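Local coordinates for uncharacterized conserved protein YndB, AHSA1/START domain (Micromonospora chersina, PDB 6V04) that is of unknown function but, as a START/Bet v1-like protein encoded in the dynemicin locus, probably takes part in the biosynthesis of that enediyne, at residues A[190-195]-A[259-264]; A[145-150]-A[253-258]; A[173-178]-A[184-189]. One frame throughout, in Å; residues are numbered along the deposited sequence.

Contact 1 of 3, residues A[190-195]-A[259-264]; sequences DEEGPR and RHRFAA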
loop_
_atom_site.group_PDB
_atom_site.type_symbol
_atom_site.label_atom_id
_atom_site.label_comp_id
_atom_site.label_asym_id
_atom_site.label_seq_id
_atom_site.Cartn_x
_atom_site.Cartn_y
_atom_site.Cartn_z
ATOM N N ASP A 190 -2.440 -4.348 19.992
ATOM C CA ASP A 190 -0.989 -4.244 19.915
ATOM C C ASP A 190 -0.505 -3.723 21.264
ATOM O O ASP A 190 -1.225 -3.811 22.262
ATOM C CB ASP A 190 -0.575 -3.376 18.713
ATOM C CG ASP A 190 -1.137 -1.979 18.772
ATOM O OD1 ASP A 190 -1.558 -1.541 19.859
ATOM O OD2 ASP A 190 -1.165 -1.307 17.718
ATOM N N GLU A 191 0.707 -3.180 21.314
ATOM C CA GLU A 191 1.261 -2.735 22.589
ATOM C C GLU A 191 0.946 -1.276 22.909
ATOM O O GLU A 191 1.484 -0.743 23.888
ATOM C CB GLU A 191 2.771 -2.975 22.616
ATOM C CG GLU A 191 3.127 -4.455 22.560
ATOM C CD GLU A 191 4.565 -4.738 22.956
ATOM O OE1 GLU A 191 5.384 -3.795 22.953
ATOM O OE2 GLU A 191 4.873 -5.906 23.275
ATOM N N GLU A 192 0.061 -0.640 22.149
ATOM C CA GLU A 192 -0.330 0.758 22.324
ATOM C C GLU A 192 -1.837 0.861 22.551
ATOM O O GLU A 192 -2.558 -0.141 22.595
ATOM C CB GLU A 192 0.082 1.589 21.105
ATOM C CG GLU A 192 1.583 1.598 20.849
ATOM C CD GLU A 192 1.936 2.038 19.439
ATOM O OE1 GLU A 192 1.740 1.241 18.498
ATOM O OE2 GLU A 192 2.407 3.184 19.273
ATOM N N GLY A 193 -2.320 2.096 22.676
ATOM C CA GLY A 193 -3.727 2.345 22.886
ATOM C C GLY A 193 -4.170 3.542 22.068
ATOM O O GLY A 193 -3.342 4.305 21.557
ATOM N N PRO A 194 -5.486 3.729 21.905
ATOM C CA PRO A 194 -6.586 2.895 22.409
ATOM C C PRO A 194 -6.625 1.518 21.736
ATOM O O PRO A 194 -6.051 1.378 20.665
ATOM C CB PRO A 194 -7.843 3.707 22.047
ATOM C CG PRO A 194 -7.354 5.072 21.628
ATOM C CD PRO A 194 -5.974 4.872 21.117
ATOM N N ARG A 195 -7.277 0.540 22.367
ATOM C CA ARG A 195 -7.507 -0.775 21.772
ATOM C C ARG A 195 -8.912 -0.941 21.203
ATOM O O ARG A 195 -9.081 -1.560 20.153
ATOM C CB ARG A 195 -7.250 -1.852 22.825
ATOM C CG ARG A 195 -7.510 -3.260 22.377
ATOM C CD ARG A 195 -6.823 -4.257 23.310
ATOM N NE ARG A 195 -5.367 -4.182 23.228
ATOM C CZ ARG A 195 -4.542 -5.063 23.785
ATOM N NH1 ARG A 195 -5.029 -6.090 24.469
ATOM N NH2 ARG A 195 -3.235 -4.928 23.664
ATOM N N ARG A 259 -2.818 5.892 12.127
ATOM C CA ARG A 259 -2.761 5.368 10.762
ATOM C C ARG A 259 -1.864 4.140 10.697
ATOM O O ARG A 259 -2.237 3.112 10.116
ATOM C CB ARG A 259 -2.271 6.459 9.812
ATOM C CG ARG A 259 -2.309 6.070 8.343
ATOM C CD ARG A 259 -1.064 5.366 7.860
ATOM N NE ARG A 259 -1.209 5.174 6.412
ATOM C CZ ARG A 259 -0.743 4.150 5.716
ATOM N NH1 ARG A 259 -0.043 3.175 6.255
ATOM N NH2 ARG A 259 -1.009 4.099 4.409
ATOM N N HIS A 260 -0.685 4.221 11.313
ATOM C CA HIS A 260 0.255 3.107 11.327
ATOM C C HIS A 260 -0.346 1.878 12.011
ATOM O O HIS A 260 -0.272 0.758 11.487
ATOM C CB HIS A 260 1.540 3.578 12.013
ATOM C CG HIS A 260 2.724 2.694 11.799
ATOM N ND1 HIS A 260 4.002 3.196 11.688
ATOM C CD2 HIS A 260 2.834 1.349 11.685
ATOM C CE1 HIS A 260 4.852 2.197 11.530
ATOM N NE2 HIS A 260 4.170 1.067 11.531
ATOM N N ARG A 261 -0.962 2.066 13.177
ATOM C CA ARG A 261 -1.523 0.931 13.902
ATOM C C ARG A 261 -2.674 0.294 13.140
ATOM O O ARG A 261 -2.797 -0.938 13.100
ATOM C CB ARG A 261 -1.995 1.373 15.280
ATOM C CG ARG A 261 -0.878 1.853 16.200
ATOM C CD ARG A 261 -1.444 2.380 17.509
ATOM N NE ARG A 261 -2.104 1.312 18.260
ATOM C CZ ARG A 261 -3.252 1.426 18.921
ATOM N NH1 ARG A 261 -3.913 2.578 18.970
ATOM N NH2 ARG A 261 -3.731 0.377 19.568
ATOM N N PHE A 262 -3.553 1.112 12.562
ATOM C CA PHE A 262 -4.639 0.553 11.770
ATOM C C PHE A 262 -4.118 -0.115 10.507
ATOM O O PHE A 262 -4.678 -1.130 10.080
ATOM C CB PHE A 262 -5.660 1.639 11.440
ATOM C CG PHE A 262 -6.693 1.853 12.517
ATOM C CD1 PHE A 262 -6.414 2.637 13.624
ATOM C CD2 PHE A 262 -7.950 1.287 12.419
ATOM C CE1 PHE A 262 -7.372 2.851 14.603
ATOM C CE2 PHE A 262 -8.913 1.503 13.391
ATOM C CZ PHE A 262 -8.625 2.280 14.490
ATOM N N ALA A 263 -3.039 0.399 9.904
ATOM C CA ALA A 263 -2.489 -0.278 8.725
ATOM C C ALA A 263 -2.012 -1.683 9.070
ATOM O O ALA A 263 -2.218 -2.633 8.297
ATOM C CB ALA A 263 -1.347 0.545 8.127
ATOM N N ALA A 264 -1.355 -1.838 10.217
ATOM C CA ALA A 264 -0.911 -3.161 10.633
ATOM C C ALA A 264 -2.105 -4.061 10.908
ATOM O O ALA A 264 -2.058 -5.271 10.643
ATOM C CB ALA A 264 -0.033 -3.034 11.872
HETATM O O HOH W 1 -1.193 -2.319 15.259
HETATM O O HOH W 2 -2.996 5.241 18.955
#
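A loop between two strands of the C-terminal seven-stranded antiparallel sheet, 183-187 and 196-205, meets the long helix 252-277 here, and Arg-261 on the helix, gripped by Asp-190 and Pro-194 of the loop, carries most of the contact. The carboxylate of Asp-190 takes the guanidinium side-on in a two-bond salt bridge: NE of Arg-261 donates to OD2 of Asp-190 at 2.8 Å, on its syn lone pair, and NH2 of Arg-261 donates to OD1 of Asp-190 at 2.9 Å, on the syn side but tilted 27° from the carboxylate plane. The two planes stand 43° apart. OD1 of Asp-190 also accepts from the backbone N of Glu-192 at 2.9 Å, from the opposite face of the carboxylate; this bond closes an Asx turn and helps to hold the carboxylate in place for the arginine. In the START/Bet v1-like fold, where a long C-terminal helix packs against a curved sheet, this pairing ties a strand-connecting loop to that helix. End-on, NH1 and NH2 of Arg-261 both point at the carbonyl O of Pro-194, at 3.0 and 2.8 Å, and that oxygen lies in the guanidinium plane. Arg-261 reaches this edge through a bend at chi3 (64°). Over one face of the guanidinium lies the peptide between Glu-192 and Gly-193, while OE1 of Glu-192 makes a long salt bridge of 3.9 Å to NE of Arg-261.

Contact 2 of 3, residues A[145-150]-A[253-258]; sequences YDWRQE and LQERTL. With NA (sodium ion), chain B; MG (magnesium ion), chain C.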
loop_
_atom_site.group_PDB
_atom_site.type_symbol
_atom_site.label_atom_id
_atom_site.label_comp_id
_atom_site.label_asym_id
_atom_site.label_seq_id
_atom_site.Cartn_x
_atom_site.Cartn_y
_atom_site.Cartn_z
ATOM N N TYR A 145 7.567 11.479 1.805
ATOM C CA TYR A 145 6.430 11.785 2.671
ATOM C C TYR A 145 6.626 11.106 4.017
ATOM O O TYR A 145 7.365 10.122 4.130
ATOM C CB TYR A 145 5.102 11.357 2.054
ATOM C CG TYR A 145 4.900 9.881 1.780
ATOM C CD1 TYR A 145 4.471 9.000 2.769
ATOM C CD2 TYR A 145 5.054 9.384 0.502
ATOM C CE1 TYR A 145 4.259 7.646 2.491
ATOM C CE2 TYR A 145 4.838 8.053 0.212
ATOM C CZ TYR A 145 4.438 7.184 1.195
ATOM O OH TYR A 145 4.220 5.854 0.842
ATOM N N ASP A 146 6.002 11.672 5.063
ATOM C CA ASP A 146 6.176 11.075 6.381
ATOM C C ASP A 146 5.180 9.957 6.639
ATOM O O ASP A 146 5.573 8.877 7.100
ATOM C CB ASP A 146 6.110 12.134 7.494
ATOM C CG ASP A 146 4.900 13.052 7.437
ATOM O OD1 ASP A 146 4.027 12.931 6.563
ATOM O OD2 ASP A 146 4.835 13.940 8.328
ATOM N N TRP A 147 3.914 10.155 6.285
ATOM C CA TRP A 147 2.925 9.099 6.422
ATOM C C TRP A 147 1.776 9.366 5.459
ATOM O O TRP A 147 1.401 10.516 5.220
ATOM C CB TRP A 147 2.455 8.973 7.888
ATOM C CG TRP A 147 1.718 10.144 8.469
ATOM C CD1 TRP A 147 2.262 11.244 9.094
ATOM C CD2 TRP A 147 0.300 10.302 8.557
ATOM N NE1 TRP A 147 1.262 12.078 9.529
ATOM C CE2 TRP A 147 0.049 11.522 9.208
ATOM C CE3 TRP A 147 -0.786 9.534 8.128
ATOM C CZ2 TRP A 147 -1.241 11.988 9.447
ATOM C CZ3 TRP A 147 -2.053 9.998 8.341
ATOM C CH2 TRP A 147 -2.281 11.213 9.013
ATOM N N ARG A 148 1.266 8.297 4.864
ATOM C CA ARG A 148 0.243 8.428 3.835
ATOM C C ARG A 148 -1.140 8.582 4.459
ATOM O O ARG A 148 -1.525 7.821 5.356
ATOM C CB ARG A 148 0.306 7.209 2.924
ATOM C CG ARG A 148 -0.547 7.315 1.680
ATOM C CD ARG A 148 -0.101 6.352 0.608
ATOM N NE ARG A 148 -0.324 4.971 0.987
ATOM C CZ ARG A 148 -1.398 4.258 0.653
ATOM N NH1 ARG A 148 -1.495 3.004 1.049
ATOM N NH2 ARG A 148 -2.379 4.791 -0.072
ATOM N N GLN A 149 -1.915 9.541 3.943
ATOM C CA GLN A 149 -3.151 9.920 4.616
ATOM C C GLN A 149 -4.228 8.849 4.581
ATOM O O GLN A 149 -5.142 8.899 5.412
ATOM C CB GLN A 149 -3.711 11.209 4.027
ATOM C CG GLN A 149 -4.187 11.113 2.591
ATOM C CD GLN A 149 -4.458 12.483 1.993
ATOM O OE1 GLN A 149 -3.578 13.351 1.958
ATOM N NE2 GLN A 149 -5.680 12.688 1.525
ATOM N N GLU A 150 -4.186 7.909 3.639
ATOM C CA GLU A 150 -5.185 6.851 3.551
ATOM C C GLU A 150 -4.498 5.497 3.629
ATOM O O GLU A 150 -3.307 5.373 3.307
ATOM C CB GLU A 150 -6.019 6.947 2.266
ATOM C CG GLU A 150 -5.241 7.246 1.012
ATOM C CD GLU A 150 -6.163 7.632 -0.126
ATOM O OE1 GLU A 150 -6.929 6.762 -0.585
ATOM O OE2 GLU A 150 -6.144 8.813 -0.535
ATOM N N LEU A 253 1.497 13.547 15.374
ATOM C CA LEU A 253 1.979 12.256 15.845
ATOM C C LEU A 253 0.831 11.339 16.247
ATOM O O LEU A 253 0.913 10.126 16.046
ATOM C CB LEU A 253 2.974 12.445 16.981
ATOM C CG LEU A 253 4.297 13.074 16.524
ATOM C CD1 LEU A 253 5.208 13.273 17.723
ATOM C CD2 LEU A 253 4.979 12.208 15.486
ATOM N N GLN A 254 -0.245 11.883 16.827
ATOM C CA GLN A 254 -1.396 11.041 17.135
ATOM C C GLN A 254 -2.017 10.472 15.866
ATOM O O GLN A 254 -2.355 9.287 15.817
ATOM C CB GLN A 254 -2.441 11.833 17.922
ATOM C CG GLN A 254 -2.089 12.038 19.393
ATOM C CD GLN A 254 -3.022 13.004 20.091
ATOM O OE1 GLN A 254 -3.402 14.045 19.546
ATOM N NE2 GLN A 254 -3.386 12.671 21.327
ATOM N N GLU A 255 -2.181 11.309 14.841
ATOM C CA GLU A 255 -2.781 10.870 13.588
ATOM C C GLU A 255 -1.910 9.825 12.913
ATOM O O GLU A 255 -2.407 8.789 12.450
ATOM C CB GLU A 255 -3.004 12.091 12.687
ATOM C CG GLU A 255 -4.086 13.022 13.219
ATOM C CD GLU A 255 -4.232 14.338 12.462
ATOM O OE1 GLU A 255 -3.298 14.737 11.709
ATOM O OE2 GLU A 255 -5.306 14.967 12.630
ATOM N N ARG A 256 -0.605 10.084 12.842
ATOM C CA ARG A 256 0.321 9.138 12.239
ATOM C C ARG A 256 0.320 7.802 12.966
ATOM O O ARG A 256 0.344 6.738 12.332
ATOM C CB ARG A 256 1.717 9.732 12.232
ATOM C CG ARG A 256 2.765 8.787 11.739
ATOM C CD ARG A 256 4.086 9.459 11.646
ATOM N NE ARG A 256 5.093 8.539 11.130
ATOM C CZ ARG A 256 6.270 8.920 10.660
ATOM N NH1 ARG A 256 6.588 10.200 10.626
ATOM N NH2 ARG A 256 7.136 8.009 10.217
ATOM N N THR A 257 0.339 7.835 14.296
ATOM C CA THR A 257 0.367 6.597 15.058
ATOM C C THR A 257 -0.902 5.785 14.831
ATOM O O THR A 257 -0.845 4.561 14.652
ATOM C CB THR A 257 0.571 6.931 16.540
ATOM O OG1 THR A 257 1.844 7.561 16.709
ATOM C CG2 THR A 257 0.534 5.683 17.389
ATOM N N LEU A 258 -2.062 6.446 14.826
ATOM C CA LEU A 258 -3.300 5.744 14.520
ATOM C C LEU A 258 -3.241 5.122 13.133
ATOM O O LEU A 258 -3.598 3.957 12.960
ATOM C CB LEU A 258 -4.488 6.693 14.624
ATOM C CG LEU A 258 -4.912 7.036 16.051
ATOM C CD1 LEU A 258 -5.729 8.312 16.051
ATOM C CD2 LEU A 258 -5.691 5.890 16.696
HETATM NA NA NA B . 2.537 14.704 6.056
HETATM MG MG MG C . -3.211 15.260 1.314
HETATM O O HOH W 3 4.991 12.861 10.868
HETATM O O HOH W 4 2.559 15.173 8.522
HETATM O O HOH W 5 0.846 13.050 6.329
#
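Arg-256 of helix 252-277 lies over one face of the Trp-147 indole and Glu-255 meets the rim on the same side. First, CB of Glu-255 lies 3.7 Å from CZ2 of Trp-147, beside the outer rim of the six-membered ring; its carboxylate accepts from N of Leu-250. Next, CB of Arg-256 sits over the five-membered ring of Trp-147, 3.6 Å from the centroid and 12° off the normal, a CH-pi contact, and CG and CD continue past CD1. With CG anti to the backbone N (chi1 175°) and the chain extended as far as NE, the arginine slides along the indole, and its guanidinium ends with the carbonyl O of Asp-146 over one face, 3.6 Å from CZ of Arg-256. No direct hydrogen bond joins the segments; a water links NH1 of Arg-256, 3.1 Å away, to OD2 of Asp-146, while NH2 of Arg-256 bonds to O of Gly-59. The indole NE1 bonds to OD1 of Asp-252, the first residue of that helix. OD1 of Asp-146 binds a sodium ion at 2.4 Å, which two further waters tie to OD2 of Asp-146 and the carbonyl O of Trp-147, and OE1 of Gln-149 binds a magnesium ion at 2.0 Å. This CH-pi packing of the aliphatic part of Arg-256 on the indole joins the C-terminal helix of a START/Bet v1-like fold to the ion-binding linker before strand 151-157.

Contact 3 of 3, residues A[173-178]-A[184-189]; sequences WLPIAT and GWFFVV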
loop_
_atom_site.group_PDB
_atom_site.type_symbol
_atom_site.label_atom_id
_atom_site.label_comp_id
_atom_site.label_asym_id
_atom_site.label_seq_id
_atom_site.Cartn_x
_atom_site.Cartn_y
_atom_site.Cartn_z
ATOM N N TRP A 173 -12.653 -12.945 9.914
ATOM C CA TRP A 173 -11.420 -12.279 9.505
ATOM C C TRP A 173 -11.299 -10.820 9.943
ATOM O O TRP A 173 -10.173 -10.293 9.955
ATOM C CB TRP A 173 -11.251 -12.371 7.976
ATOM C CG TRP A 173 -12.227 -11.563 7.178
ATOM C CD1 TRP A 173 -13.534 -11.876 6.901
ATOM C CD2 TRP A 173 -11.978 -10.302 6.560
ATOM N NE1 TRP A 173 -14.109 -10.881 6.153
ATOM C CE2 TRP A 173 -13.176 -9.900 5.933
ATOM C CE3 TRP A 173 -10.852 -9.465 6.475
ATOM C CZ2 TRP A 173 -13.280 -8.704 5.229
ATOM C CZ3 TRP A 173 -10.959 -8.288 5.775
ATOM C CH2 TRP A 173 -12.167 -7.917 5.158
ATOM N N LEU A 174 -12.402 -10.147 10.316
ATOM C CA LEU A 174 -12.306 -8.762 10.762
ATOM C C LEU A 174 -12.183 -8.700 12.279
ATOM O O LEU A 174 -12.769 -9.522 12.984
ATOM C CB LEU A 174 -13.537 -7.968 10.338
ATOM C CG LEU A 174 -13.583 -7.611 8.851
ATOM C CD1 LEU A 174 -14.972 -7.165 8.442
ATOM C CD2 LEU A 174 -12.577 -6.521 8.544
ATOM N N PRO A 175 -11.450 -7.717 12.798
ATOM C CA PRO A 175 -11.278 -7.571 14.260
ATOM C C PRO A 175 -12.442 -6.825 14.894
ATOM O O PRO A 175 -12.305 -5.722 15.424
ATOM C CB PRO A 175 -9.966 -6.786 14.350
ATOM C CG PRO A 175 -10.035 -5.886 13.171
ATOM C CD PRO A 175 -10.665 -6.706 12.066
ATOM N N ILE A 176 -13.626 -7.437 14.849
ATOM C CA ILE A 176 -14.855 -6.781 15.269
ATOM C C ILE A 176 -15.592 -7.654 16.278
ATOM O O ILE A 176 -15.376 -8.865 16.371
ATOM C CB ILE A 176 -15.766 -6.459 14.061
ATOM C CG1 ILE A 176 -16.130 -7.741 13.309
ATOM C CG2 ILE A 176 -15.065 -5.484 13.137
ATOM C CD1 ILE A 176 -17.137 -7.531 12.172
ATOM N N ALA A 177 -16.476 -7.019 17.050
ATOM C CA ALA A 177 -17.375 -7.740 17.933
ATOM C C ALA A 177 -18.713 -7.018 17.983
ATOM O O ALA A 177 -18.815 -5.826 17.681
ATOM C CB ALA A 177 -16.798 -7.872 19.343
ATOM N N THR A 178 -19.743 -7.758 18.376
ATOM C CA THR A 178 -21.083 -7.202 18.425
ATOM C C THR A 178 -21.262 -6.353 19.680
ATOM O O THR A 178 -20.542 -6.498 20.672
ATOM C CB THR A 178 -22.125 -8.319 18.386
ATOM O OG1 THR A 178 -21.974 -9.159 19.537
ATOM C CG2 THR A 178 -21.954 -9.155 17.121
ATOM N N GLY A 184 -20.348 -3.526 16.643
ATOM C CA GLY A 184 -20.311 -2.271 17.372
ATOM C C GLY A 184 -18.926 -1.859 17.842
ATOM O O GLY A 184 -18.741 -0.716 18.256
ATOM N N TRP A 185 -17.953 -2.771 17.776
ATOM C CA TRP A 185 -16.572 -2.476 18.143
ATOM C C TRP A 185 -15.603 -2.943 17.069
ATOM O O TRP A 185 -15.800 -3.991 16.456
ATOM C CB TRP A 185 -16.160 -3.165 19.453
ATOM C CG TRP A 185 -17.033 -2.936 20.637
ATOM C CD1 TRP A 185 -17.804 -3.858 21.267
ATOM C CD2 TRP A 185 -17.207 -1.710 21.345
ATOM N NE1 TRP A 185 -18.447 -3.289 22.336
ATOM C CE2 TRP A 185 -18.104 -1.965 22.398
ATOM C CE3 TRP A 185 -16.696 -0.420 21.190
ATOM C CZ2 TRP A 185 -18.492 -0.981 23.306
ATOM C CZ3 TRP A 185 -17.088 0.558 22.098
ATOM C CH2 TRP A 185 -17.985 0.273 23.124
ATOM N N PHE A 186 -14.534 -2.171 16.889
ATOM C CA PHE A 186 -13.389 -2.512 16.054
ATOM C C PHE A 186 -12.157 -2.455 16.946
ATOM O O PHE A 186 -11.967 -1.470 17.663
ATOM C CB PHE A 186 -13.283 -1.520 14.890
ATOM C CG PHE A 186 -12.260 -1.873 13.853
ATOM C CD1 PHE A 186 -10.922 -1.561 14.037
ATOM C CD2 PHE A 186 -12.648 -2.463 12.651
ATOM C CE1 PHE A 186 -9.980 -1.847 13.083
ATOM C CE2 PHE A 186 -11.705 -2.759 11.685
ATOM C CZ PHE A 186 -10.376 -2.444 11.893
ATOM N N PHE A 187 -11.334 -3.502 16.918
ATOM C CA PHE A 187 -10.212 -3.638 17.846
ATOM C C PHE A 187 -8.868 -3.547 17.140
ATOM O O PHE A 187 -8.661 -4.157 16.083
ATOM C CB PHE A 187 -10.282 -4.968 18.581
ATOM C CG PHE A 187 -11.506 -5.121 19.419
ATOM C CD1 PHE A 187 -11.619 -4.458 20.626
ATOM C CD2 PHE A 187 -12.548 -5.914 18.999
ATOM C CE1 PHE A 187 -12.754 -4.594 21.413
ATOM C CE2 PHE A 187 -13.690 -6.047 19.772
ATOM C CZ PHE A 187 -13.785 -5.394 20.987
ATOM N N VAL A 188 -7.954 -2.789 17.743
ATOM C CA VAL A 188 -6.560 -2.694 17.327
ATOM C C VAL A 188 -5.743 -3.237 18.489
ATOM O O VAL A 188 -5.543 -2.546 19.499
ATOM C CB VAL A 188 -6.150 -1.261 16.975
ATOM C CG1 VAL A 188 -4.683 -1.194 16.613
ATOM C CG2 VAL A 188 -7.002 -0.747 15.812
ATOM N N VAL A 189 -5.267 -4.466 18.355
ATOM C CA VAL A 189 -4.652 -5.198 19.455
ATOM C C VAL A 189 -3.140 -5.185 19.237
ATOM O O VAL A 189 -2.607 -5.923 18.403
ATOM C CB VAL A 189 -5.211 -6.621 19.558
ATOM C CG1 VAL A 189 -4.592 -7.356 20.744
ATOM C CG2 VAL A 189 -6.728 -6.591 19.668
#
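Pro-175, Ala-177 and Phe-187 give up the most surface between the antiparallel segments 173-178 and 184-189. Pro-175 is the centre of an inverse gamma turn that leads into strand 176-178, and it uses both its carbonyl and its ring. Its O accepts from N of Phe-187 at 2.8 Å, with a C=O...N angle of 164°, and CA of Phe-186 adds a CA-H...O contact to the same oxygen. The CG of Pro-175 lies over one face of the Phe-186 ring, offset toward the rim: a CH-pi contact 4.0 Å from the centroid. A chi1 of -172° sets CG of Phe-186 opposite its own N, and the phenyl runs beside the proline ring, pointing the same way.

Ala-177 forms the hydrogen-bonded pair with Trp-185, its N donating to the O of Trp-185 at 3.2 Å. Its own O accepts twice, from N of Gly-184 at 3.0 Å along an almost straight N-H (178°) and from N of Trp-185 at 3.2 Å. Gly-184 and Trp-185 both face Ala-177, a classic beta bulge. The methyl CB of Ala-177 meets the edge of the Phe-187 ring, 3.6 Å from CE2.

Ile-176 and Phe-186 form the non-hydrogen-bonded pair and share the opposite face of the sheet from Ala-177 and Trp-185; CG2 of Ile-176 comes within 3.9 Å of CD2 of Phe-186. Phe-186 also touches Phe-212 of strand 209-214. Together these contacts make a bulged beta hairpin at the edge of the C-terminal seven-stranded antiparallel sheet, with 176-178 as its outermost strand.

Overall arrangement
Contacts 1 and 2 lie on the same helix, 252-277, their centres about 12 Å apart. They are joined by Arg-259, whose NE and NH2 reach the carbonyls of Arg-148 and Glu-150. Contact 1 is a surface contact in which a single buried arginine is held by a carboxylate and a backbone carbonyl; contact 2 is partly buried, has no direct hydrogen bond and relies on aromatic packing and water. Contact 3, partly buried, its centre about 22 Å from that of the chain, is a backbone-bonded hairpin. Segment 190-195 continues the chain from 184-189 and pairs back on it through a probable hydrogen bond between Arg-195 O and Val-188 N; Phe-262 packs on Phe-186 and Val-188. Contacts 2 and 3 do not touch.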